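Local structure of mevalonate 3-kinase (Thermoplasma acidophilum, 4RKS) at residues A[187-192]-A[241-246]. The protein catalyses the ATP-dependent phosphorylation of (R)-mevalonate to (R)-3-phosphomevalonate in an alternative isoprenoid pathway of extreme acidophiles. Numbering follows the deposited sequence.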
loop_
_atom_site.group_PDB
_atom_site.type_symbol
_atom_site.label_atom_id
_atom_site.label_comp_id
_atom_site.label_asym_id
_atom_site.label_seq_id
_atom_site.Cartn_x
_atom_site.Cartn_y
_atom_site.Cartn_z
ATOM N N PRO A 187 -13.081 -3.958 5.595
ATOM C CA PRO A 187 -13.469 -3.938 4.175
ATOM C C PRO A 187 -14.994 -3.929 3.984
ATOM O O PRO A 187 -15.478 -3.321 3.033
ATOM C CB PRO A 187 -12.844 -5.231 3.608
ATOM C CG PRO A 187 -12.213 -5.959 4.779
ATOM C CD PRO A 187 -12.068 -4.989 5.896
ATOM N N GLU A 188 -15.736 -4.556 4.894
ATOM C CA GLU A 188 -17.205 -4.577 4.829
ATOM C C GLU A 188 -17.842 -3.182 4.901
ATOM O O GLU A 188 -18.931 -2.974 4.371
ATOM C CB GLU A 188 -17.773 -5.448 5.951
ATOM C CG GLU A 188 -17.558 -6.947 5.760
ATOM C CD GLU A 188 -16.107 -7.386 5.942
ATOM O OE1 GLU A 188 -15.320 -6.661 6.590
ATOM O OE2 GLU A 188 -15.756 -8.470 5.428
ATOM N N ALA A 189 -17.169 -2.228 5.545
ATOM C CA ALA A 189 -17.710 -0.880 5.635
ATOM C C ALA A 189 -17.751 -0.191 4.263
ATOM O O ALA A 189 -18.431 0.814 4.104
ATOM C CB ALA A 189 -16.912 -0.053 6.606
ATOM N N PHE A 190 -17.000 -0.720 3.296
ATOM C CA PHE A 190 -16.953 -0.149 1.943
ATOM C C PHE A 190 -17.714 -0.964 0.900
ATOM O O PHE A 190 -17.496 -0.785 -0.301
ATOM C CB PHE A 190 -15.507 0.002 1.459
ATOM C CG PHE A 190 -14.668 0.887 2.322
ATOM C CD1 PHE A 190 -14.047 0.382 3.458
ATOM C CD2 PHE A 190 -14.490 2.221 1.993
ATOM C CE1 PHE A 190 -13.260 1.193 4.253
ATOM C CE2 PHE A 190 -13.714 3.044 2.783
ATOM C CZ PHE A 190 -13.099 2.530 3.925
ATOM N N SER A 191 -18.601 -1.846 1.342
ATOM C CA SER A 191 -19.260 -2.761 0.414
ATOM C C SER A 191 -20.155 -2.017 -0.592
ATOM O O SER A 191 -20.438 -2.526 -1.679
ATOM C CB SER A 191 -20.079 -3.798 1.185
ATOM O OG SER A 191 -21.026 -3.166 2.024
ATOM N N GLY A 192 -20.589 -0.812 -0.237
ATOM C CA GLY A 192 -21.403 -0.016 -1.137
ATOM C C GLY A 192 -20.560 0.860 -2.046
ATOM O O GLY A 192 -21.085 1.716 -2.757
ATOM N N ASN A 241 -19.369 5.784 9.942
ATOM C CA ASN A 241 -19.198 5.180 8.622
ATOM C C ASN A 241 -19.372 6.191 7.498
ATOM O O ASN A 241 -19.993 5.884 6.479
ATOM C CB ASN A 241 -20.183 4.017 8.431
ATOM C CG ASN A 241 -19.945 2.883 9.408
ATOM O OD1 ASN A 241 -18.824 2.406 9.551
ATOM N ND2 ASN A 241 -21.002 2.453 10.097
ATOM N N ASP A 242 -18.830 7.394 7.683
ATOM C CA ASP A 242 -18.950 8.439 6.668
ATOM C C ASP A 242 -17.922 8.204 5.579
ATOM O O ASP A 242 -16.891 8.883 5.533
ATOM C CB ASP A 242 -18.772 9.837 7.274
ATOM C CG ASP A 242 -19.118 10.948 6.287
ATOM O OD1 ASP A 242 -19.417 10.635 5.107
ATOM O OD2 ASP A 242 -19.081 12.129 6.687
ATOM N N ILE A 243 -18.204 7.243 4.706
ATOM C CA ILE A 243 -17.242 6.848 3.689
ATOM C C ILE A 243 -16.994 7.986 2.693
ATOM O O ILE A 243 -15.860 8.206 2.284
ATOM C CB ILE A 243 -17.703 5.597 2.931
ATOM C CG1 ILE A 243 -17.984 4.447 3.909
ATOM C CG2 ILE A 243 -16.645 5.185 1.931
ATOM C CD1 ILE A 243 -16.779 4.036 4.734
ATOM N N LYS A 244 -18.049 8.709 2.309
ATOM C CA LYS A 244 -17.872 9.847 1.411
ATOM C C LYS A 244 -16.949 10.912 2.001
ATOM O O LYS A 244 -16.123 11.483 1.292
ATOM C CB LYS A 244 -19.222 10.462 1.043
ATOM C CG LYS A 244 -19.997 9.645 0.013
ATOM C CD LYS A 244 -21.236 10.410 -0.461
ATOM C CE LYS A 244 -21.983 9.654 -1.535
ATOM N NZ LYS A 244 -22.590 8.410 -0.997
ATOM N N GLY A 245 -17.062 11.160 3.299
ATOM C CA GLY A 245 -16.217 12.152 3.943
ATOM C C GLY A 245 -14.758 11.738 3.893
ATOM O O GLY A 245 -13.867 12.547 3.635
ATOM N N ILE A 246 -14.514 10.460 4.129
ATOM C CA ILE A 246 -13.160 9.940 4.108
ATOM C C ILE A 246 -12.551 10.122 2.717
ATOM O O ILE A 246 -11.415 10.587 2.596
ATOM C CB ILE A 246 -13.141 8.452 4.559
ATOM C CG1 ILE A 246 -13.381 8.375 6.075
ATOM C CG2 ILE A 246 -11.816 7.782 4.240
ATOM C CD1 ILE A 246 -13.797 6.970 6.566
#
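With chi1 at -60°, the ring of Phe-190 leaves the backbone anti to its own carbonyl carbon; Ile-243, its partner, sets CG1 in the same way, which places CG2 anti to the backbone N. Both Ile-243 branch ends thereby reach Phe-190, CD1 in a CH-pi contact and CG2 in plain apolar packing, and together they join the 3-10 turn between strands 179-185 and 193-199 of this GHMP-family kinase to the start of helix 243-262. The evidence for a face approach is that CD1 of Ile-243 stands 4.0 Å from the ring centroid of Phe-190, only 22° off the normal and displaced toward the rim. The second branch lies beside the CD2-CE2 bond, beyond the ring's rim, with Ile-243 CG2 3.7 Å from Phe-190 CD2 and equally near CE2. Ala-189 directs its CB at the helix start, yet its closest approach to Ile-243 is through the backbone, O to CG1 at 3.7 Å. No hydrogen bond crosses between the segments, so apolar packing dominates; Leu-185 of strand 179-185 touches both Phe-190 and Ile-243, and Leu-169 also packs on Phe-190.

Each segment is ordered by its own polar bonds. Phe-190 N donates to Pro-187 O at 3.0 Å, closing the 3-10 turn, and the same oxygen lies in plane at the edge of the aromatic ring. Glu-188 O accepts twice, from the backbone N and OG of Ser-191. Across the contact, Asn-241 has positive phi and is the C-prime residue of the Schellman motif ending helix 220-238. One residue later the next helix is N-capped by Asp-242: its OD1 receives Gly-245 N at 3.0 Å, with the donor 67° out of the carboxylate plane.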